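Probable fumarate reductase Ifc3 (PDB 1QO8) catalyses in vitro the reduction of fumarate to succinate, using one FAD and four covalently bound c-type hemes per subunit. Local coordinates at residues E81-D86 with D431-L436; D327-N332 with D366-I371; A412-D417 with V492-G497. All blocks are in the same frame, centred on the assembly; numbering follows the deposited sequence.

Contact 1 of 3, residues E81-D86 with D431-L436; sequences ECHSFD and DHLEML. With HEM (protoporphyrin IX containing Fe), chain C.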
loop_
_atom_site.group_PDB
_atom_site.type_symbol
_atom_site.label_atom_id
_atom_site.label_comp_id
_atom_site.label_asym_id
_atom_site.label_seq_id
_atom_site.Cartn_x
_atom_site.Cartn_y
_atom_site.Cartn_z
ATOM N N GLU A 81 0.667 -20.795 21.862
ATOM C CA GLU A 81 0.776 -19.646 20.991
ATOM C C GLU A 81 -0.472 -19.547 20.070
ATOM O O GLU A 81 -0.746 -18.542 19.428
ATOM C CB GLU A 81 1.972 -19.866 20.054
ATOM C CG GLU A 81 3.343 -19.697 20.778
ATOM C CD GLU A 81 3.493 -18.209 21.065
ATOM O OE1 GLU A 81 2.717 -17.397 20.505
ATOM O OE2 GLU A 81 4.297 -17.750 21.884
ATOM N N CYS A 82 -1.102 -20.722 19.910
ATOM C CA CYS A 82 -2.278 -20.876 19.101
ATOM C C CYS A 82 -3.472 -21.446 19.846
ATOM O O CYS A 82 -4.576 -20.888 19.626
ATOM C CB CYS A 82 -2.056 -21.739 17.886
ATOM S SG CYS A 82 -0.608 -21.210 16.947
ATOM N N HIS A 83 -3.244 -22.399 20.737
ATOM C CA HIS A 83 -4.368 -23.023 21.434
ATOM C C HIS A 83 -4.538 -22.401 22.798
ATOM O O HIS A 83 -3.763 -21.533 23.237
ATOM C CB HIS A 83 -4.225 -24.515 21.585
ATOM C CG HIS A 83 -4.020 -25.340 20.353
ATOM N ND1 HIS A 83 -5.103 -25.773 19.544
ATOM C CD2 HIS A 83 -2.942 -25.820 19.763
ATOM C CE1 HIS A 83 -4.610 -26.508 18.544
ATOM N NE2 HIS A 83 -3.227 -26.554 18.603
ATOM N N SER A 84 -5.464 -22.902 23.603
ATOM C CA SER A 84 -5.441 -22.396 24.997
ATOM C C SER A 84 -5.634 -23.570 25.936
ATOM O O SER A 84 -6.499 -23.490 26.787
ATOM C CB SER A 84 -6.405 -21.232 25.147
ATOM O OG SER A 84 -6.044 -20.306 26.193
ATOM N N PHE A 85 -4.922 -24.697 25.758
ATOM C CA PHE A 85 -5.089 -25.830 26.657
ATOM C C PHE A 85 -4.847 -25.390 28.097
ATOM O O PHE A 85 -4.071 -24.459 28.259
ATOM C CB PHE A 85 -4.186 -26.992 26.313
ATOM C CG PHE A 85 -4.253 -27.402 24.867
ATOM C CD1 PHE A 85 -5.458 -27.731 24.235
ATOM C CD2 PHE A 85 -3.132 -27.458 24.110
ATOM C CE1 PHE A 85 -5.452 -28.119 22.906
ATOM C CE2 PHE A 85 -3.121 -27.839 22.804
ATOM C CZ PHE A 85 -4.274 -28.201 22.171
ATOM N N ASP A 86 -5.508 -26.019 29.064
ATOM C CA ASP A 86 -5.304 -25.609 30.454
ATOM C C ASP A 86 -4.368 -26.687 31.070
ATOM O O ASP A 86 -4.666 -27.879 30.956
ATOM C CB ASP A 86 -6.647 -25.659 31.174
ATOM C CG ASP A 86 -6.582 -25.438 32.665
ATOM O OD1 ASP A 86 -5.754 -24.669 33.185
ATOM O OD2 ASP A 86 -7.376 -26.020 33.428
ATOM N N ASP A 431 -14.504 -29.159 21.434
ATOM C CA ASP A 431 -14.607 -29.468 22.834
ATOM C C ASP A 431 -13.254 -30.148 23.239
ATOM O O ASP A 431 -12.815 -29.903 24.324
ATOM C CB ASP A 431 -15.723 -30.442 23.113
ATOM C CG ASP A 431 -16.164 -30.493 24.553
ATOM O OD1 ASP A 431 -15.837 -29.591 25.353
ATOM O OD2 ASP A 431 -16.908 -31.418 24.938
ATOM N N HIS A 432 -12.722 -31.088 22.509
ATOM C CA HIS A 432 -11.490 -31.790 22.842
ATOM C C HIS A 432 -10.319 -30.784 22.853
ATOM O O HIS A 432 -9.440 -30.880 23.674
ATOM C CB HIS A 432 -11.058 -32.810 21.767
ATOM C CG HIS A 432 -11.945 -33.992 21.653
ATOM N ND1 HIS A 432 -12.091 -34.768 20.505
ATOM C CD2 HIS A 432 -12.782 -34.519 22.613
ATOM C CE1 HIS A 432 -12.988 -35.727 20.806
ATOM N NE2 HIS A 432 -13.408 -35.609 22.071
ATOM N N LEU A 433 -10.357 -29.740 22.038
ATOM C CA LEU A 433 -9.442 -28.616 22.075
ATOM C C LEU A 433 -9.694 -27.644 23.174
ATOM O O LEU A 433 -9.045 -26.581 23.184
ATOM C CB LEU A 433 -9.387 -27.910 20.702
ATOM C CG LEU A 433 -8.923 -28.869 19.611
ATOM C CD1 LEU A 433 -8.855 -28.180 18.233
ATOM C CD2 LEU A 433 -7.549 -29.487 19.954
ATOM N N GLU A 434 -10.605 -27.938 24.082
ATOM C CA GLU A 434 -11.025 -27.087 25.159
ATOM C C GLU A 434 -11.475 -25.716 24.675
ATOM O O GLU A 434 -11.478 -24.754 25.461
ATOM C CB GLU A 434 -9.903 -26.951 26.246
ATOM C CG GLU A 434 -9.399 -28.306 26.765
ATOM C CD GLU A 434 -8.213 -28.149 27.717
ATOM O OE1 GLU A 434 -7.798 -27.102 28.248
ATOM O OE2 GLU A 434 -7.615 -29.148 28.091
ATOM N N MET A 435 -12.123 -25.639 23.517
ATOM C CA MET A 435 -12.675 -24.332 23.094
ATOM C C MET A 435 -14.080 -23.997 23.563
ATOM O O MET A 435 -14.564 -22.830 23.540
ATOM C CB MET A 435 -12.589 -24.382 21.554
ATOM C CG MET A 435 -11.077 -24.241 21.137
ATOM S SD MET A 435 -11.127 -24.593 19.328
ATOM C CE MET A 435 -11.838 -23.035 18.720
ATOM N N LEU A 436 -14.781 -25.034 24.054
ATOM C CA LEU A 436 -16.208 -24.753 24.427
ATOM C C LEU A 436 -16.364 -24.420 25.881
ATOM O O LEU A 436 -15.959 -25.250 26.743
ATOM C CB LEU A 436 -17.029 -26.028 24.172
ATOM C CG LEU A 436 -16.982 -26.549 22.742
ATOM C CD1 LEU A 436 -18.048 -27.617 22.634
ATOM C CD2 LEU A 436 -17.056 -25.358 21.748
HETATM C CHA HEM C . -5.227 -28.771 15.589
HETATM C CHB HEM C . -2.854 -30.050 19.627
HETATM C CHC HEM C . 0.347 -26.607 18.516
HETATM C CHD HEM C . -2.709 -24.683 15.278
HETATM C C1A HEM C . -4.879 -29.479 16.708
HETATM C C2A HEM C . -5.427 -30.722 17.225
HETATM C C3A HEM C . -4.769 -31.071 18.321
HETATM C C4A HEM C . -3.776 -30.022 18.568
HETATM C CMA HEM C . -4.956 -32.267 19.286
HETATM C CAA HEM C . -6.653 -31.454 16.589
HETATM C CBA HEM C . -6.258 -32.591 15.626
HETATM C CGA HEM C . -5.677 -32.010 14.359
HETATM O O1A HEM C . -4.464 -32.339 14.137
HETATM O O2A HEM C . -6.394 -31.260 13.625
HETATM C C1B HEM C . -1.667 -29.331 19.561
HETATM C C2B HEM C . -0.471 -29.572 20.357
HETATM C C3B HEM C . 0.403 -28.645 20.012
HETATM C C4B HEM C . -0.177 -27.768 19.029
HETATM C CMB HEM C . -0.372 -30.748 21.315
HETATM C CAB HEM C . 1.928 -28.462 20.418
HETATM C CBB HEM C . 2.649 -29.500 20.853
HETATM C C1C HEM C . -0.206 -25.721 17.622
HETATM C C2C HEM C . 0.394 -24.516 17.061
HETATM C C3C HEM C . -0.441 -24.026 16.150
HETATM C C4C HEM C . -1.595 -24.890 16.092
HETATM C CMC HEM C . 1.751 -24.005 17.558
HETATM C CAC HEM C . -0.321 -22.794 15.181
HETATM C CBC HEM C . 0.833 -22.433 14.627
HETATM C C1D HEM C . -3.647 -25.655 15.048
HETATM C C2D HEM C . -4.702 -25.573 14.016
HETATM C C3D HEM C . -5.381 -26.704 14.099
HETATM C C4D HEM C . -4.819 -27.526 15.151
HETATM C CMD HEM C . -4.886 -24.359 13.082
HETATM C CAD HEM C . -6.627 -27.148 13.251
HETATM C CBD HEM C . -7.908 -27.036 14.040
HETATM C CGD HEM C . -9.232 -27.495 13.376
HETATM O O1D HEM C . -9.455 -27.221 12.182
HETATM O O2D HEM C . -10.062 -28.127 14.061
HETATM N NA HEM C . -3.815 -29.125 17.535
HETATM N NB HEM C . -1.467 -28.206 18.788
HETATM N NC HEM C . -1.419 -25.920 16.999
HETATM N ND HEM C . -3.747 -26.839 15.721
HETATM FE FE HEM C . -2.558 -27.567 17.208
HETATM O O HOH W 1 -8.853 -24.781 28.875
#
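F85 and L433 meet at the junction between the cytochrome c3 part of the chain and the flavoprotein part, beside a bound heme. The contact is partly buried: apolar next to the heme, polar further out. CD2 of L433 reaches the rim of the F85 ring, 3.9 Å from CE1. The same methyl lies 3.6 Å from C3A of the heme, so one branch of L433 touches both. CZ of F85 approaches CHB of the heme at 3.5 Å. F85 also sets CZ over a face of the H83 imidazole, near its rim, which probably helps to limit the tilt of the ring that binds the heme iron through NE2. H59 is the other axial ligand. Outside the apolar patch, the amide N of D86 donates to OE1 of E434 over 2.7 Å, on the syn side of the carboxylate. A water donates to the same OE1, so this oxygen accepts two hydrogen bonds. An extended chain beyond CG carries the E434 carboxylate across to the 81-86 backbone. E434 has positive phi (54°) and is the C-prime residue of a Schellman motif closing helix 425-432. C82, H83, F85 and L433 belong to the pocket of heme 4, a bis-histidine c-type site.

Contact 2 of 3, residues D327-N332 with D366-I371; sequences DMTSSN and DSRILI. With HEM (protoporphyrin IX containing Fe), chain C.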
loop_
_atom_site.group_PDB
_atom_site.type_symbol
_atom_site.label_atom_id
_atom_site.label_comp_id
_atom_site.label_asym_id
_atom_site.label_seq_id
_atom_site.Cartn_x
_atom_site.Cartn_y
_atom_site.Cartn_z
ATOM N N ASP A 327 -8.873 -4.605 14.322
ATOM C CA ASP A 327 -9.290 -5.241 15.569
ATOM C C ASP A 327 -9.663 -6.710 15.353
ATOM O O ASP A 327 -10.218 -7.307 16.246
ATOM C CB ASP A 327 -10.539 -4.482 16.105
ATOM C CG ASP A 327 -10.185 -3.074 16.566
ATOM O OD1 ASP A 327 -9.336 -2.899 17.476
ATOM O OD2 ASP A 327 -10.713 -2.056 16.058
ATOM N N MET A 328 -9.428 -7.308 14.185
ATOM C CA MET A 328 -9.607 -8.718 13.977
ATOM C C MET A 328 -8.521 -9.523 14.730
ATOM O O MET A 328 -7.514 -8.930 15.018
ATOM C CB MET A 328 -9.446 -8.920 12.462
ATOM C CG MET A 328 -10.666 -8.311 11.694
ATOM S SD MET A 328 -10.612 -9.041 10.094
ATOM C CE MET A 328 -12.253 -8.350 9.425
ATOM N N THR A 329 -8.714 -10.805 15.039
ATOM C CA THR A 329 -7.659 -11.694 15.408
ATOM C C THR A 329 -6.920 -12.207 14.149
ATOM O O THR A 329 -6.972 -11.547 13.126
ATOM C CB THR A 329 -8.174 -13.052 15.997
ATOM O OG1 THR A 329 -9.561 -13.173 16.158
ATOM C CG2 THR A 329 -7.240 -13.438 17.065
ATOM N N SER A 330 -6.423 -13.467 14.163
ATOM C CA SER A 330 -5.839 -13.960 12.910
ATOM C C SER A 330 -5.832 -15.447 13.143
ATOM O O SER A 330 -5.698 -15.807 14.324
ATOM C CB SER A 330 -4.316 -13.483 12.779
ATOM O OG SER A 330 -3.866 -14.284 11.601
ATOM N N SER A 331 -5.856 -16.289 12.161
ATOM C CA SER A 331 -5.678 -17.687 12.395
ATOM C C SER A 331 -4.190 -18.081 12.236
ATOM O O SER A 331 -3.970 -19.251 12.102
ATOM C CB SER A 331 -6.463 -18.286 11.216
ATOM O OG SER A 331 -5.745 -17.664 10.139
ATOM N N ASN A 332 -3.287 -17.156 11.894
ATOM C CA ASN A 332 -1.944 -17.465 11.455
ATOM C C ASN A 332 -1.017 -17.983 12.540
ATOM O O ASN A 332 -1.130 -17.585 13.684
ATOM C CB ASN A 332 -1.231 -16.189 10.916
ATOM C CG ASN A 332 -1.848 -15.816 9.558
ATOM O OD1 ASN A 332 -1.120 -15.283 8.739
ATOM N ND2 ASN A 332 -3.091 -16.259 9.297
ATOM N N ASP A 366 -9.786 -17.203 21.713
ATOM C CA ASP A 366 -8.850 -17.843 22.609
ATOM C C ASP A 366 -7.962 -18.866 21.909
ATOM O O ASP A 366 -6.743 -18.719 21.997
ATOM C CB ASP A 366 -9.579 -18.562 23.763
ATOM C CG ASP A 366 -11.046 -18.854 23.453
ATOM O OD1 ASP A 366 -11.439 -18.892 22.213
ATOM O OD2 ASP A 366 -11.765 -18.998 24.504
ATOM N N SER A 367 -8.533 -19.924 21.391
ATOM C CA SER A 367 -7.842 -20.878 20.526
ATOM C C SER A 367 -8.020 -20.429 19.083
ATOM O O SER A 367 -9.110 -20.464 18.456
ATOM C CB SER A 367 -8.270 -22.256 20.902
ATOM O OG SER A 367 -7.822 -23.423 20.269
ATOM N N ARG A 368 -6.935 -19.978 18.434
ATOM C CA ARG A 368 -7.063 -19.216 17.187
ATOM C C ARG A 368 -7.239 -20.097 16.004
ATOM O O ARG A 368 -6.503 -20.164 15.013
ATOM C CB ARG A 368 -5.955 -18.161 17.017
ATOM C CG ARG A 368 -5.963 -17.107 18.127
ATOM C CD ARG A 368 -4.857 -16.014 17.958
ATOM N NE ARG A 368 -3.517 -16.581 17.846
ATOM C CZ ARG A 368 -2.810 -16.879 16.776
ATOM N NH1 ARG A 368 -3.141 -16.705 15.464
ATOM N NH2 ARG A 368 -1.570 -17.399 17.015
ATOM N N ILE A 369 -8.318 -20.875 16.030
ATOM C CA ILE A 369 -8.589 -21.839 14.954
ATOM C C ILE A 369 -9.915 -21.401 14.296
ATOM O O ILE A 369 -10.732 -20.813 15.018
ATOM C CB ILE A 369 -8.753 -23.128 15.799
ATOM C CG1 ILE A 369 -7.368 -23.770 15.968
ATOM C CG2 ILE A 369 -9.834 -24.072 15.300
ATOM C CD1 ILE A 369 -7.401 -24.919 16.949
ATOM N N LEU A 370 -10.141 -21.645 13.055
ATOM C CA LEU A 370 -11.310 -21.382 12.266
ATOM C C LEU A 370 -12.549 -22.087 12.906
ATOM O O LEU A 370 -12.437 -23.293 13.197
ATOM C CB LEU A 370 -11.152 -21.860 10.830
ATOM C CG LEU A 370 -10.105 -21.311 9.848
ATOM C CD1 LEU A 370 -10.640 -21.234 8.401
ATOM C CD2 LEU A 370 -9.535 -19.940 10.132
ATOM N N ILE A 371 -13.547 -21.372 13.351
ATOM C CA ILE A 371 -14.868 -22.049 13.600
ATOM C C ILE A 371 -15.616 -22.007 12.288
ATOM O O ILE A 371 -15.918 -20.962 11.730
ATOM C CB ILE A 371 -15.571 -21.448 14.802
ATOM C CG1 ILE A 371 -14.734 -21.817 16.050
ATOM C CG2 ILE A 371 -16.960 -22.110 15.004
ATOM C CD1 ILE A 371 -13.999 -20.602 16.521
HETATM C CHA HEM C . -5.227 -28.771 15.589
HETATM C CHB HEM C . -2.854 -30.050 19.627
HETATM C CHC HEM C . 0.347 -26.607 18.516
HETATM C CHD HEM C . -2.709 -24.683 15.278
HETATM C C1A HEM C . -4.879 -29.479 16.708
HETATM C C2A HEM C . -5.427 -30.722 17.225
HETATM C C3A HEM C . -4.769 -31.071 18.321
HETATM C C4A HEM C . -3.776 -30.022 18.568
HETATM C CMA HEM C . -4.956 -32.267 19.286
HETATM C CAA HEM C . -6.653 -31.454 16.589
HETATM C CBA HEM C . -6.258 -32.591 15.626
HETATM C CGA HEM C . -5.677 -32.010 14.359
HETATM O O1A HEM C . -4.464 -32.339 14.137
HETATM O O2A HEM C . -6.394 -31.260 13.625
HETATM C C1B HEM C . -1.667 -29.331 19.561
HETATM C C2B HEM C . -0.471 -29.572 20.357
HETATM C C3B HEM C . 0.403 -28.645 20.012
HETATM C C4B HEM C . -0.177 -27.768 19.029
HETATM C CMB HEM C . -0.372 -30.748 21.315
HETATM C CAB HEM C . 1.928 -28.462 20.418
HETATM C CBB HEM C . 2.649 -29.500 20.853
HETATM C C1C HEM C . -0.206 -25.721 17.622
HETATM C C2C HEM C . 0.394 -24.516 17.061
HETATM C C3C HEM C . -0.441 -24.026 16.150
HETATM C C4C HEM C . -1.595 -24.890 16.092
HETATM C CMC HEM C . 1.751 -24.005 17.558
HETATM C CAC HEM C . -0.321 -22.794 15.181
HETATM C CBC HEM C . 0.833 -22.433 14.627
HETATM C C1D HEM C . -3.647 -25.655 15.048
HETATM C C2D HEM C . -4.702 -25.573 14.016
HETATM C C3D HEM C . -5.381 -26.704 14.099
HETATM C C4D HEM C . -4.819 -27.526 15.151
HETATM C CMD HEM C . -4.886 -24.359 13.082
HETATM C CAD HEM C . -6.627 -27.148 13.251
HETATM C CBD HEM C . -7.908 -27.036 14.040
HETATM C CGD HEM C . -9.232 -27.495 13.376
HETATM O O1D HEM C . -9.455 -27.221 12.182
HETATM O O2D HEM C . -10.062 -28.127 14.061
HETATM N NA HEM C . -3.815 -29.125 17.535
HETATM N NB HEM C . -1.467 -28.206 18.788
HETATM N NC HEM C . -1.419 -25.920 16.999
HETATM N ND HEM C . -3.747 -26.839 15.721
HETATM FE FE HEM C . -2.558 -27.567 17.208
HETATM O O HOH W 2 -5.765 -21.192 12.833
#
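The turn at R368 docks on the 327-332 segment, which lines the FAD pocket through S331 and N332. R368 is the centre of an inverse gamma turn, and its side chain carries most of the contact. NH1 gives two hydrogen bonds, to O of S330 at 2.9 Å and to O of N332 at 2.8 Å. Both acceptors lie in the guanidinium plane, at its edge. The bonds are nearly straight, but NH1 sits above the carbonyl plane of S330, 55° out of it. A bend at chi3 (-55°) turns the guanidinium back onto these carbonyls. NH2 adds a weak bond to O of N332 and is also held by O of E81. Along the aliphatic part, CD of R368 packs on CG2 of T329 at 3.6 Å. A leucine in place of R368 would probably leave the carbonyls of S330 and N332 without their shared donor, and O of E81 without its bond from NH2. Further along, CD2 of L370 meets CB of S331 at 3.7 Å. The OG of S330 accepts from N of N332 in an ST turn and also bonds O of I498. S331 OG bonds ND1 of H499. Short strand 329-330 runs parallel to strand 489-505, while 366-371 follows strand 357-364 and leads toward helix 374-377.

Contact 3 of 3, residues A412-D417 with V492-G497; sequences AWIIFD and VKVAPG
W413 and K493 face each other across an antiparallel strand pair, 412-417 with 492-497, in the mixed sheet of the flavoprotein part. They form a non-hydrogen-bonded pair. CB of K493 sits over one face of the indole, 3.4 Å from CZ3, in a CH-pi contact with the six-membered ring. CG comes next, offset toward the ring's rim, and lies near CH2 and O of A412. CD stays over the same face, 4.0 Å from CH2. From there the extended chain carries CE and NZ away from the 412-417 strand. The charged end has a cation-pi partner in F411. With CG anti to the backbone N (chi1 -172°), the lysine chain crosses the indole obliquely. F411 and Y437 each meet W413 edge-to-face.

A412 with V494 and I414 with V492 are the hydrogen-bonded pairs, each joined by two backbone bonds. Their side chains occupy the sheet face opposite W413 and K493. There CD1 of I414 reaches CG2 of V494 at 4.1 Å, the two side chains crossing at about a right angle, and CB of I414 meets CG2 of V492. Between the hydrogen-bonded pairs, CA of W413 makes a C-H...O contact with O of V492, 3.4 Å away.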
loop_
_atom_site.group_PDB
_atom_site.type_symbol
_atom_site.label_atom_id
_atom_site.label_comp_id
_atom_site.label_asym_id
_atom_site.label_seq_id
_atom_site.Cartn_x
_atom_site.Cartn_y
_atom_site.Cartn_z
ATOM N N ALA A 412 -17.913 -12.353 19.245
ATOM C CA ALA A 412 -19.303 -12.858 19.510
ATOM C C ALA A 412 -19.121 -14.220 20.130
ATOM O O ALA A 412 -17.977 -14.754 20.258
ATOM C CB ALA A 412 -20.058 -12.852 18.174
ATOM N N TRP A 413 -20.204 -14.815 20.545
ATOM C CA TRP A 413 -20.242 -16.209 20.986
ATOM C C TRP A 413 -21.048 -17.089 20.038
ATOM O O TRP A 413 -22.205 -16.777 19.677
ATOM C CB TRP A 413 -20.920 -16.173 22.353
ATOM C CG TRP A 413 -20.156 -15.565 23.482
ATOM C CD1 TRP A 413 -20.409 -14.392 24.109
ATOM C CD2 TRP A 413 -19.063 -16.179 24.204
ATOM N NE1 TRP A 413 -19.499 -14.213 25.117
ATOM C CE2 TRP A 413 -18.693 -15.298 25.218
ATOM C CE3 TRP A 413 -18.427 -17.394 24.115
ATOM C CZ2 TRP A 413 -17.647 -15.560 26.128
ATOM C CZ3 TRP A 413 -17.390 -17.700 24.992
ATOM C CH2 TRP A 413 -17.002 -16.754 25.985
ATOM N N ILE A 414 -20.558 -18.271 19.678
ATOM C CA ILE A 414 -21.443 -19.177 18.949
ATOM C C ILE A 414 -21.960 -20.258 19.912
ATOM O O ILE A 414 -21.098 -20.805 20.614
ATOM C CB ILE A 414 -20.794 -19.732 17.699
ATOM C CG1 ILE A 414 -20.723 -18.579 16.676
ATOM C CG2 ILE A 414 -21.537 -20.938 17.158
ATOM C CD1 ILE A 414 -19.889 -18.871 15.461
ATOM N N ILE A 415 -23.281 -20.415 19.940
ATOM C CA ILE A 415 -24.021 -21.053 21.066
ATOM C C ILE A 415 -24.938 -22.166 20.592
ATOM O O ILE A 415 -25.287 -22.038 19.426
ATOM C CB ILE A 415 -24.783 -19.907 21.697
ATOM C CG1 ILE A 415 -23.819 -19.653 22.857
ATOM C CG2 ILE A 415 -26.215 -19.562 22.093
ATOM C CD1 ILE A 415 -23.405 -18.238 22.764
ATOM N N PHE A 416 -25.029 -23.265 21.346
ATOM C CA PHE A 416 -25.813 -24.390 20.840
ATOM C C PHE A 416 -26.093 -25.313 22.025
ATOM O O PHE A 416 -25.506 -25.068 23.092
ATOM C CB PHE A 416 -25.259 -25.127 19.630
ATOM C CG PHE A 416 -23.810 -25.501 19.862
ATOM C CD1 PHE A 416 -23.475 -26.642 20.580
ATOM C CD2 PHE A 416 -22.802 -24.612 19.420
ATOM C CE1 PHE A 416 -22.098 -26.919 20.751
ATOM C CE2 PHE A 416 -21.442 -24.916 19.591
ATOM C CZ PHE A 416 -21.096 -26.060 20.278
ATOM N N ASP A 417 -26.986 -26.318 21.847
ATOM C CA ASP A 417 -27.242 -27.150 23.060
ATOM C C ASP A 417 -26.775 -28.529 22.711
ATOM O O ASP A 417 -26.173 -28.684 21.622
ATOM C CB ASP A 417 -28.747 -27.048 23.385
ATOM C CG ASP A 417 -29.623 -27.852 22.434
ATOM O OD1 ASP A 417 -29.242 -28.274 21.302
ATOM O OD2 ASP A 417 -30.806 -28.089 22.832
ATOM N N VAL A 492 -18.634 -20.981 22.068
ATOM C CA VAL A 492 -17.277 -20.769 21.653
ATOM C C VAL A 492 -17.066 -19.246 21.366
ATOM O O VAL A 492 -17.932 -18.671 20.682
ATOM C CB VAL A 492 -16.817 -21.189 20.269
ATOM C CG1 VAL A 492 -15.349 -21.625 20.298
ATOM C CG2 VAL A 492 -17.788 -21.982 19.465
ATOM N N LYS A 493 -15.943 -18.710 21.837
ATOM C CA LYS A 493 -15.729 -17.273 21.611
ATOM C C LYS A 493 -15.056 -16.986 20.287
ATOM O O LYS A 493 -14.084 -17.668 19.960
ATOM C CB LYS A 493 -14.928 -16.718 22.789
ATOM C CG LYS A 493 -14.777 -15.187 22.793
ATOM C CD LYS A 493 -14.013 -14.935 24.125
ATOM C CE LYS A 493 -13.994 -13.544 24.625
ATOM N NZ LYS A 493 -13.162 -13.513 25.925
ATOM N N VAL A 494 -15.656 -16.162 19.394
ATOM C CA VAL A 494 -15.067 -15.950 18.053
ATOM C C VAL A 494 -14.977 -14.511 17.638
ATOM O O VAL A 494 -15.552 -13.631 18.252
ATOM C CB VAL A 494 -15.880 -16.677 16.976
ATOM C CG1 VAL A 494 -16.037 -18.149 17.373
ATOM C CG2 VAL A 494 -17.296 -16.035 16.852
ATOM N N ALA A 495 -14.218 -14.190 16.610
ATOM C CA ALA A 495 -14.035 -12.894 16.024
ATOM C C ALA A 495 -13.453 -13.106 14.647
ATOM O O ALA A 495 -12.853 -14.128 14.310
ATOM C CB ALA A 495 -13.161 -12.048 16.956
ATOM N N PRO A 496 -13.809 -12.231 13.696
ATOM C CA PRO A 496 -13.196 -12.364 12.389
ATOM C C PRO A 496 -11.662 -12.300 12.555
ATOM O O PRO A 496 -11.156 -11.637 13.426
ATOM C CB PRO A 496 -13.711 -11.166 11.597
ATOM C CG PRO A 496 -14.650 -10.456 12.472
ATOM C CD PRO A 496 -14.493 -10.967 13.927
ATOM N N GLY A 497 -10.962 -13.068 11.696
ATOM C CA GLY A 497 -9.516 -13.138 11.844
ATOM C C GLY A 497 -8.873 -12.865 10.457
ATOM O O GLY A 497 -9.331 -13.427 9.469
#

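Contact 3 is the buried one of the three, while contacts 1 and 2 are only partly buried. Contact 3 relies on strand pairing, apolar side chains and a lysine chain laid over an indole. Contact 2 depends on one arginine gripping carbonyls, and contact 1 mixes heme packing with a carboxylate-amide bond. Contact 1 ligates the heme iron through H83; contact 2 only touches the same heme with I369. The two also meet directly, where R368 N bonds O of C82. Contacts 2 and 3 share a sheet, since strands 329-330 and 489-505 are neighbours and T329 N bonds O of P496. M435 and L436 of contact 1 pack on V492 of contact 3. Together they link a heme, the FAD pocket and the sheet.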